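Protein FLUORESCENT IN BLUE LIGHT, chloroplastic (Arabidopsis thaliana, PDB 4YVO) negatively regulates chloroplast tetrapyrrole and chlorophyll biosynthesis, probably by repressing glutamyl-tRNA reductase (HEMA1), with which its TPR domain, the part described here, forms a complex. Local coordinates at residues 61-66 with 73-78; 77-82 with 89-94; 100-105 with 112-117. All coordinates share one frame; numbering follows the deposited sequence.

Contact 1: residues 61-66 with 73-78; sequences TFLRNQ and TEFKIA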
loop_
_atom_site.group_PDB
_atom_site.type_symbol
_atom_site.label_atom_id
_atom_site.label_comp_id
_atom_site.label_asym_id
_atom_site.label_seq_id
_atom_site.Cartn_x
_atom_site.Cartn_y
_atom_site.Cartn_z
ATOM N N THR A 61 4.719 6.067 -11.786
ATOM C CA THR A 61 5.861 6.553 -12.559
ATOM C C THR A 61 6.857 7.290 -11.662
ATOM O O THR A 61 8.065 7.051 -11.739
ATOM C CB THR A 61 5.406 7.452 -13.721
ATOM O OG1 THR A 61 4.597 6.682 -14.622
ATOM C CG2 THR A 61 6.610 8.003 -14.478
ATOM N N PHE A 62 6.361 8.167 -10.796
ATOM C CA PHE A 62 7.241 8.848 -9.848
ATOM C C PHE A 62 8.000 7.829 -8.988
ATOM O O PHE A 62 9.194 7.984 -8.747
ATOM C CB PHE A 62 6.448 9.800 -8.948
ATOM C CG PHE A 62 6.112 11.120 -9.590
ATOM C CD1 PHE A 62 7.089 11.877 -10.222
ATOM C CD2 PHE A 62 4.813 11.608 -9.550
ATOM C CE1 PHE A 62 6.769 13.102 -10.807
ATOM C CE2 PHE A 62 4.488 12.826 -10.134
ATOM C CZ PHE A 62 5.468 13.573 -10.760
ATOM N N LEU A 63 7.303 6.790 -8.531
ATOM C CA LEU A 63 7.935 5.735 -7.739
ATOM C C LEU A 63 9.051 5.052 -8.510
ATOM O O LEU A 63 10.157 4.867 -7.989
ATOM C CB LEU A 63 6.914 4.680 -7.304
ATOM C CG LEU A 63 6.257 4.815 -5.933
ATOM C CD1 LEU A 63 5.564 3.505 -5.600
ATOM C CD2 LEU A 63 7.279 5.172 -4.864
ATOM N N ARG A 64 8.763 4.677 -9.756
ATOM C CA ARG A 64 9.748 4.018 -10.607
ATOM C C ARG A 64 10.967 4.902 -10.833
ATOM O O ARG A 64 12.080 4.410 -11.020
ATOM C CB ARG A 64 9.144 3.646 -11.964
ATOM C CG ARG A 64 8.141 2.507 -11.926
ATOM C CD ARG A 64 7.929 1.924 -13.326
ATOM N NE ARG A 64 7.675 2.958 -14.327
ATOM C CZ ARG A 64 6.474 3.470 -14.577
ATOM N NH1 ARG A 64 5.419 3.046 -13.891
ATOM N NH2 ARG A 64 6.329 4.407 -15.506
ATOM N N ASN A 65 10.749 6.211 -10.821
ATOM C CA ASN A 65 11.815 7.167 -11.082
ATOM C C ASN A 65 12.442 7.727 -9.807
ATOM O O ASN A 65 13.125 8.754 -9.843
ATOM C CB ASN A 65 11.302 8.295 -11.974
ATOM C CG ASN A 65 11.019 7.830 -13.389
ATOM O OD1 ASN A 65 11.668 6.908 -13.892
ATOM N ND2 ASN A 65 10.065 8.474 -14.046
ATOM N N GLN A 66 12.218 7.037 -8.690
ATOM C CA GLN A 66 12.856 7.383 -7.420
ATOM C C GLN A 66 12.495 8.795 -6.969
ATOM O O GLN A 66 13.344 9.547 -6.488
ATOM C CB GLN A 66 14.382 7.223 -7.494
ATOM C CG GLN A 66 14.868 5.791 -7.696
ATOM C CD GLN A 66 14.641 5.271 -9.106
ATOM O OE1 GLN A 66 14.994 5.925 -10.095
ATOM N NE2 GLN A 66 14.042 4.089 -9.206
ATOM N N THR A 73 2.235 12.481 -3.188
ATOM C CA THR A 73 1.224 13.474 -3.531
ATOM C C THR A 73 0.172 12.909 -4.477
ATOM O O THR A 73 -1.029 13.119 -4.277
ATOM C CB THR A 73 1.878 14.705 -4.172
ATOM O OG1 THR A 73 2.812 15.269 -3.249
ATOM C CG2 THR A 73 0.839 15.762 -4.534
ATOM N N GLU A 74 0.621 12.188 -5.501
ATOM C CA GLU A 74 -0.296 11.601 -6.465
ATOM C C GLU A 74 -1.182 10.544 -5.822
ATOM O O GLU A 74 -2.396 10.533 -6.020
ATOM C CB GLU A 74 0.471 10.995 -7.643
ATOM C CG GLU A 74 1.330 11.990 -8.419
ATOM C CD GLU A 74 0.513 13.094 -9.063
ATOM O OE1 GLU A 74 0.096 12.927 -10.226
ATOM O OE2 GLU A 74 0.280 14.134 -8.411
ATOM N N PHE A 75 -0.569 9.643 -5.063
ATOM C CA PHE A 75 -1.312 8.549 -4.445
ATOM C C PHE A 75 -2.294 9.057 -3.377
ATOM O O PHE A 75 -3.349 8.455 -3.155
ATOM C CB PHE A 75 -0.364 7.513 -3.832
ATOM C CG PHE A 75 0.354 6.657 -4.841
ATOM C CD1 PHE A 75 -0.357 5.903 -5.762
ATOM C CD2 PHE A 75 1.740 6.567 -4.833
ATOM C CE1 PHE A 75 0.303 5.092 -6.670
ATOM C CE2 PHE A 75 2.403 5.754 -5.741
ATOM C CZ PHE A 75 1.684 5.017 -6.661
ATOM N N LYS A 76 -1.944 10.159 -2.717
ATOM C CA LYS A 76 -2.819 10.736 -1.697
ATOM C C LYS A 76 -4.090 11.283 -2.351
ATOM O O LYS A 76 -5.182 11.128 -1.814
ATOM C CB LYS A 76 -2.093 11.836 -0.912
ATOM C CG LYS A 76 -2.758 12.233 0.402
ATOM C CD LYS A 76 -2.644 11.102 1.433
ATOM C CE LYS A 76 -2.971 11.556 2.867
ATOM N NZ LYS A 76 -1.955 12.486 3.500
ATOM N N ILE A 77 -3.944 11.914 -3.514
ATOM C CA ILE A 77 -5.106 12.338 -4.299
ATOM C C ILE A 77 -5.924 11.131 -4.750
ATOM O O ILE A 77 -7.154 11.130 -4.655
ATOM C CB ILE A 77 -4.692 13.187 -5.523
ATOM C CG1 ILE A 77 -4.046 14.491 -5.055
ATOM C CG2 ILE A 77 -5.893 13.478 -6.433
ATOM C CD1 ILE A 77 -3.401 15.288 -6.168
ATOM N N ALA A 78 -5.238 10.094 -5.224
ATOM C CA ALA A 78 -5.922 8.886 -5.660
ATOM C C ALA A 78 -6.730 8.290 -4.507
ATOM O O ALA A 78 -7.861 7.851 -4.696
ATOM C CB ALA A 78 -4.920 7.870 -6.200
#
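Phe-62 and Glu-74 meet because each first torsion sets CG opposite the backbone carbonyl carbon (chi1 -80° and -60°), sending both side chains into the groove between helices 48-64 and 68-84. The Glu-74 chain then bends at chi2, and its CG lies 3.7 Å from Phe-62 CD2, at the edge of the ring and close to the ring plane. The ring edge meets this methylene, with the carboxyl carbon CD farther off at 4.1 Å from Phe-62 CE2; the planes of ring and carboxylate, 87° apart, rule out stacking. The second pair sits one residue further along each helix: Leu-63 CD1 comes within 3.9 Å of Phe-75 CE2, the leucine lying across the phenylalanine at about a right angle. Leu-63 CG is almost as near to CE2, at 4.0 Å, so one ring carbon takes the branch point as well as a methyl in the conformer described; a second is modelled, so the fit is less certain. With 136 Å² buried, this is a modest contact at the end of helix 48-64, where Gln-66, with positive phi, is the C-prime residue of a Schellman motif. The acid end of Glu-74 turns to helix 48-64, where OE1 bonds Thr-58 OG1 and forms a salt bridge with Lys-55. Within TPR 1, then, carbon-to-carbon packing joins the segments, while the lysine probably balances the buried carboxylate and would favour its ionised form.

Contact 2: residues 77-82 with 89-94; sequences IALELA and TEEKKA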
loop_
_atom_site.group_PDB
_atom_site.type_symbol
_atom_site.label_atom_id
_atom_site.label_comp_id
_atom_site.label_asym_id
_atom_site.label_seq_id
_atom_site.Cartn_x
_atom_site.Cartn_y
_atom_site.Cartn_z
ATOM N N ILE A 77 -3.944 11.914 -3.514
ATOM C CA ILE A 77 -5.106 12.338 -4.299
ATOM C C ILE A 77 -5.924 11.131 -4.750
ATOM O O ILE A 77 -7.154 11.130 -4.655
ATOM C CB ILE A 77 -4.692 13.187 -5.523
ATOM C CG1 ILE A 77 -4.046 14.491 -5.055
ATOM C CG2 ILE A 77 -5.893 13.478 -6.433
ATOM C CD1 ILE A 77 -3.401 15.288 -6.168
ATOM N N ALA A 78 -5.238 10.094 -5.224
ATOM C CA ALA A 78 -5.922 8.886 -5.660
ATOM C C ALA A 78 -6.730 8.290 -4.507
ATOM O O ALA A 78 -7.861 7.851 -4.696
ATOM C CB ALA A 78 -4.920 7.870 -6.200
ATOM N N LEU A 79 -6.155 8.298 -3.308
ATOM C CA LEU A 79 -6.842 7.757 -2.135
ATOM C C LEU A 79 -8.117 8.536 -1.837
ATOM O O LEU A 79 -9.172 7.946 -1.587
ATOM C CB LEU A 79 -5.932 7.790 -0.905
ATOM C CG LEU A 79 -6.490 7.073 0.328
ATOM C CD1 LEU A 79 -6.401 5.565 0.140
ATOM C CD2 LEU A 79 -5.751 7.502 1.585
ATOM N N GLU A 80 -8.018 9.863 -1.860
ATOM C CA GLU A 80 -9.166 10.719 -1.578
ATOM C C GLU A 80 -10.265 10.502 -2.627
ATOM O O GLU A 80 -11.442 10.383 -2.283
ATOM C CB GLU A 80 -8.740 12.198 -1.484
ATOM C CG GLU A 80 -9.804 13.141 -0.897
ATOM C CD GLU A 80 -9.256 14.510 -0.475
ATOM O OE1 GLU A 80 -8.214 14.569 0.221
ATOM O OE2 GLU A 80 -9.886 15.537 -0.820
ATOM N N LEU A 81 -9.873 10.435 -3.899
ATOM C CA LEU A 81 -10.835 10.236 -4.983
ATOM C C LEU A 81 -11.492 8.860 -4.914
ATOM O O LEU A 81 -12.703 8.729 -5.131
ATOM C CB LEU A 81 -10.165 10.431 -6.346
ATOM C CG LEU A 81 -9.692 11.848 -6.678
ATOM C CD1 LEU A 81 -9.044 11.862 -8.044
ATOM C CD2 LEU A 81 -10.850 12.841 -6.628
ATOM N N ALA A 82 -10.696 7.838 -4.620
ATOM C CA ALA A 82 -11.214 6.480 -4.519
ATOM C C ALA A 82 -12.214 6.373 -3.374
ATOM O O ALA A 82 -13.225 5.681 -3.479
ATOM C CB ALA A 82 -10.074 5.476 -4.337
ATOM N N THR A 89 -11.465 -1.120 -4.365
ATOM C CA THR A 89 -10.413 -1.775 -5.131
ATOM C C THR A 89 -9.328 -0.763 -5.505
ATOM O O THR A 89 -8.131 -1.023 -5.355
ATOM C CB THR A 89 -10.976 -2.437 -6.397
ATOM O OG1 THR A 89 -11.976 -3.397 -6.027
ATOM C CG2 THR A 89 -9.868 -3.139 -7.164
ATOM N N GLU A 90 -9.750 0.399 -5.982
ATOM C CA GLU A 90 -8.800 1.450 -6.324
ATOM C C GLU A 90 -8.207 2.074 -5.066
ATOM O O GLU A 90 -7.049 2.505 -5.061
ATOM C CB GLU A 90 -9.457 2.514 -7.206
ATOM C CG GLU A 90 -9.923 1.983 -8.554
ATOM C CD GLU A 90 -8.833 1.232 -9.285
ATOM O OE1 GLU A 90 -7.855 1.875 -9.718
ATOM O OE2 GLU A 90 -8.946 -0.003 -9.423
ATOM N N GLU A 91 -8.994 2.114 -3.995
ATOM C CA GLU A 91 -8.498 2.619 -2.721
ATOM C C GLU A 91 -7.295 1.812 -2.242
ATOM O O GLU A 91 -6.317 2.373 -1.747
ATOM C CB GLU A 91 -9.602 2.605 -1.658
ATOM C CG GLU A 91 -9.205 3.305 -0.379
ATOM C CD GLU A 91 -10.279 3.244 0.688
ATOM O OE1 GLU A 91 -11.389 2.733 0.399
ATOM O OE2 GLU A 91 -10.014 3.706 1.823
ATOM N N LYS A 92 -7.370 0.496 -2.390
ATOM C CA LYS A 92 -6.257 -0.366 -2.016
ATOM C C LYS A 92 -5.004 -0.084 -2.847
ATOM O O LYS A 92 -3.894 -0.137 -2.325
ATOM C CB LYS A 92 -6.668 -1.849 -2.087
ATOM C CG LYS A 92 -7.644 -2.225 -0.972
ATOM C CD LYS A 92 -7.789 -3.726 -0.768
ATOM C CE LYS A 92 -8.264 -4.438 -2.006
ATOM N NZ LYS A 92 -8.303 -5.940 -1.836
ATOM N N LYS A 93 -5.175 0.221 -4.130
ATOM C CA LYS A 93 -4.024 0.536 -4.975
ATOM C C LYS A 93 -3.366 1.840 -4.507
ATOM O O LYS A 93 -2.134 1.960 -4.478
ATOM C CB LYS A 93 -4.435 0.644 -6.447
ATOM C CG LYS A 93 -4.999 -0.644 -7.045
ATOM C CD LYS A 93 -5.345 -0.462 -8.520
ATOM C CE LYS A 93 -6.131 -1.650 -9.052
ATOM N NZ LYS A 93 -6.711 -1.381 -10.400
ATOM N N ALA A 94 -4.187 2.816 -4.142
ATOM C CA ALA A 94 -3.662 4.086 -3.653
ATOM C C ALA A 94 -2.937 3.890 -2.321
ATOM O O ALA A 94 -1.853 4.440 -2.111
ATOM C CB ALA A 94 -4.784 5.121 -3.525
HETATM O O HOH W 1 -13.393 3.286 -1.176
#
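Leu-79, Ala-94 and Ala-82 have the most surface covered, 56, 55 and 52 Å², with Glu-91 just behind. The two alanines serve as close-contact points on facing helices. Ala-94 CB presses on the backbone of the other helix, 3.5 Å from Leu-79 N, and Ala-82 CB does the same in return, 3.5 Å from Glu-91 N. Methyl against main chain is what lets the segment axes come within 8.3 Å, and the CA atoms of Leu-79 and Ala-94 stand 5.1 Å apart. Ala-78 CB adds a methyl-to-methyl contact with Ala-94 CB at 3.8 Å. Leu-79 starts out beside the interface, but with CG anti to the backbone N (chi1 -172°) it carries CD1 to Glu-91 CG, 3.6 Å away, the two chains meeting at a slant. The Glu-91 chain runs on extended beyond CG; its OE2 is bonded to Gln-83, while OE1 accepts a 2.6 Å hydrogen bond from a water that also donates weakly to Ala-82 O. The angle of 162° between the segment directions makes the helices nearly antiparallel. Small residues at such a close approach fit the packing of the last helix of one tetratricopeptide repeat, TPR 1, against the first helix of the next, TPR 2.

Contact 3: residues 100-105 with 112-117; sequences ASLQRQ and IQYHSM
His-115 and Gln-103 make the polar link between helices 88-104 and 108-125. In His-115 CG lies opposite the carbonyl carbon (chi1 -67°), which sends the ring toward helix 88-104. His-115 NE2 donates to Gln-103 OE1 over 2.8 Å, with an N-H...O angle of 142°, so the bond is distinctly bent. The oxygen lies near the edge of the imidazole but tilted out of its plane, and the donor in turn stands above the carbonyl plane of the amide. Amide and ring planes are 84° apart, the two side chains crossing almost squarely. Gln-103 reaches this position with an extended chain, after its own first torsion places CG opposite the carbonyl carbon. Beside this bond the imidazole also packs on the backbone of helix 88-104, its NE2 3.7 Å from Ala-100 N. Were His-115 replaced by an alanine, Gln-103 OE1 would probably lose this donor and a gap would probably open next to Ala-100. The apolar half is carried by Leu-102, whose CD1 touches Tyr-114 CD2 at 3.6 Å; the methyl approaches the ring obliquely. Beyond the pair, His-115 packs on Ile-138 and Gln-103 on Cys-141, both of helix 131-144, while Tyr-114 touches Lys-76 of helix 68-84. With segment axes 9.4 Å apart and nearly antiparallel, the two helices form the helix-turn-helix hairpin that constitutes a tetratricopeptide repeat, here TPR 2.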
loop_
_atom_site.group_PDB
_atom_site.type_symbol
_atom_site.label_atom_id
_atom_site.label_comp_id
_atom_site.label_asym_id
_atom_site.label_seq_id
_atom_site.Cartn_x
_atom_site.Cartn_y
_atom_site.Cartn_z
ATOM N N ALA A 100 4.339 2.273 -0.199
ATOM C CA ALA A 100 5.611 2.131 -0.908
ATOM C C ALA A 100 6.378 3.454 -0.945
ATOM O O ALA A 100 7.597 3.486 -0.758
ATOM C CB ALA A 100 5.384 1.598 -2.319
ATOM N N SER A 101 5.661 4.551 -1.170
ATOM C CA SER A 101 6.284 5.873 -1.202
ATOM C C SER A 101 6.915 6.213 0.144
ATOM O O SER A 101 8.014 6.772 0.210
ATOM C CB SER A 101 5.253 6.946 -1.554
ATOM O OG SER A 101 4.720 6.736 -2.847
ATOM N N LEU A 102 6.215 5.870 1.215
ATOM C CA LEU A 102 6.712 6.133 2.557
ATOM C C LEU A 102 7.914 5.250 2.905
ATOM O O LEU A 102 8.865 5.713 3.538
ATOM C CB LEU A 102 5.585 5.994 3.577
ATOM C CG LEU A 102 4.551 7.118 3.481
ATOM C CD1 LEU A 102 3.257 6.673 4.138
ATOM C CD2 LEU A 102 5.087 8.397 4.107
ATOM N N GLN A 103 7.885 3.991 2.474
ATOM C CA GLN A 103 9.049 3.117 2.637
ATOM C C GLN A 103 10.290 3.705 1.975
ATOM O O GLN A 103 11.374 3.690 2.564
ATOM C CB GLN A 103 8.795 1.731 2.058
ATOM C CG GLN A 103 7.915 0.859 2.909
ATOM C CD GLN A 103 7.623 -0.462 2.229
ATOM O OE1 GLN A 103 6.622 -0.605 1.527
ATOM N NE2 GLN A 103 8.528 -1.421 2.389
ATOM N N ARG A 104 10.142 4.217 0.754
ATOM C CA ARG A 104 11.271 4.824 0.047
ATOM C C ARG A 104 11.836 6.023 0.798
ATOM O O ARG A 104 13.014 6.348 0.663
ATOM C CB ARG A 104 10.864 5.278 -1.355
ATOM C CG ARG A 104 10.314 4.190 -2.243
ATOM C CD ARG A 104 11.399 3.293 -2.801
ATOM N NE ARG A 104 10.828 2.342 -3.747
ATOM C CZ ARG A 104 10.608 2.605 -5.032
ATOM N NH1 ARG A 104 10.924 3.793 -5.533
ATOM N NH2 ARG A 104 10.076 1.679 -5.813
ATOM N N GLN A 105 10.983 6.692 1.568
ATOM C CA GLN A 105 11.392 7.857 2.347
ATOM C C GLN A 105 11.923 7.483 3.730
ATOM O O GLN A 105 12.319 8.357 4.500
ATOM C CB GLN A 105 10.225 8.833 2.508
ATOM C CG GLN A 105 9.707 9.413 1.209
ATOM C CD GLN A 105 8.582 10.390 1.443
ATOM O OE1 GLN A 105 8.750 11.375 2.158
ATOM N NE2 GLN A 105 7.422 10.118 0.853
ATOM N N ILE A 112 3.397 1.532 7.400
ATOM C CA ILE A 112 2.572 0.465 7.965
ATOM C C ILE A 112 1.106 0.868 8.046
ATOM O O ILE A 112 0.224 0.058 7.772
ATOM C CB ILE A 112 3.098 -0.003 9.343
ATOM C CG1 ILE A 112 4.424 -0.740 9.158
ATOM C CG2 ILE A 112 2.093 -0.918 10.048
ATOM C CD1 ILE A 112 5.231 -0.892 10.441
ATOM N N GLN A 113 0.844 2.130 8.389
ATOM C CA GLN A 113 -0.529 2.637 8.422
ATOM C C GLN A 113 -1.233 2.396 7.083
ATOM O O GLN A 113 -2.377 1.944 7.037
ATOM C CB GLN A 113 -0.556 4.133 8.765
ATOM C CG GLN A 113 -1.926 4.775 8.610
ATOM C CD GLN A 113 -1.895 6.288 8.736
ATOM O OE1 GLN A 113 -0.884 6.874 9.130
ATOM N NE2 GLN A 113 -3.008 6.931 8.397
ATOM N N TYR A 114 -0.543 2.690 5.984
ATOM C CA TYR A 114 -1.168 2.571 4.669
ATOM C C TYR A 114 -1.227 1.141 4.141
ATOM O O TYR A 114 -2.250 0.727 3.599
ATOM C CB TYR A 114 -0.553 3.557 3.672
ATOM C CG TYR A 114 -1.043 4.958 3.971
ATOM C CD1 TYR A 114 -2.345 5.335 3.662
ATOM C CD2 TYR A 114 -0.236 5.879 4.622
ATOM C CE1 TYR A 114 -2.818 6.598 3.958
ATOM C CE2 TYR A 114 -0.707 7.149 4.924
ATOM C CZ TYR A 114 -1.999 7.499 4.589
ATOM O OH TYR A 114 -2.476 8.760 4.881
ATOM N N HIS A 115 -0.162 0.367 4.320
ATOM C CA HIS A 115 -0.251 -1.043 3.958
ATOM C C HIS A 115 -1.333 -1.753 4.779
ATOM O O HIS A 115 -1.997 -2.672 4.291
ATOM C CB HIS A 115 1.093 -1.756 4.122
ATOM C CG HIS A 115 2.131 -1.301 3.158
ATOM N ND1 HIS A 115 1.990 -1.381 1.786
ATOM C CD2 HIS A 115 3.371 -0.762 3.372
ATOM C CE1 HIS A 115 3.069 -0.916 1.207
ATOM N NE2 HIS A 115 3.919 -0.530 2.122
ATOM N N SER A 116 -1.510 -1.326 6.028
ATOM C CA SER A 116 -2.538 -1.926 6.875
ATOM C C SER A 116 -3.933 -1.652 6.334
ATOM O O SER A 116 -4.832 -2.464 6.511
ATOM C CB SER A 116 -2.421 -1.451 8.325
ATOM O OG SER A 116 -1.215 -1.937 8.891
ATOM N N MET A 117 -4.105 -0.520 5.653
ATOM C CA MET A 117 -5.389 -0.213 5.024
ATOM C C MET A 117 -5.731 -1.235 3.951
ATOM O O MET A 117 -6.897 -1.581 3.777
ATOM C CB MET A 117 -5.388 1.171 4.388
ATOM C CG MET A 117 -5.478 2.308 5.348
ATOM S SD MET A 117 -5.527 3.831 4.408
ATOM C CE MET A 117 -6.942 3.546 3.355
#

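How the contacts relate
Contacts 1 and 3 each join the two helices of one repeat, TPR 1 and TPR 2, whereas contact 2 joins TPR 1 to TPR 2. Helix 68-84 carries contacts 1 and 2, which share Ile-77 and Ala-78 and have centres about 12 Å apart; Phe-75 O lies 3.6 Å from Ala-94 CB. Helix 88-104 likewise runs through contacts 2 and 3, whose centres are about 14 Å apart, with Leu-79 CD1 3.8 Å from Met-117 CE. Contacts 1 and 3 meet directly as well: in the conformer described, Arg-104 NH1 lies 2.8 Å from Leu-63 O, probably a hydrogen bond, and Phe-75 CD2 packs 3.6 Å from Ser-101 OG. The three therefore follow consecutive helix pairings through the repeats.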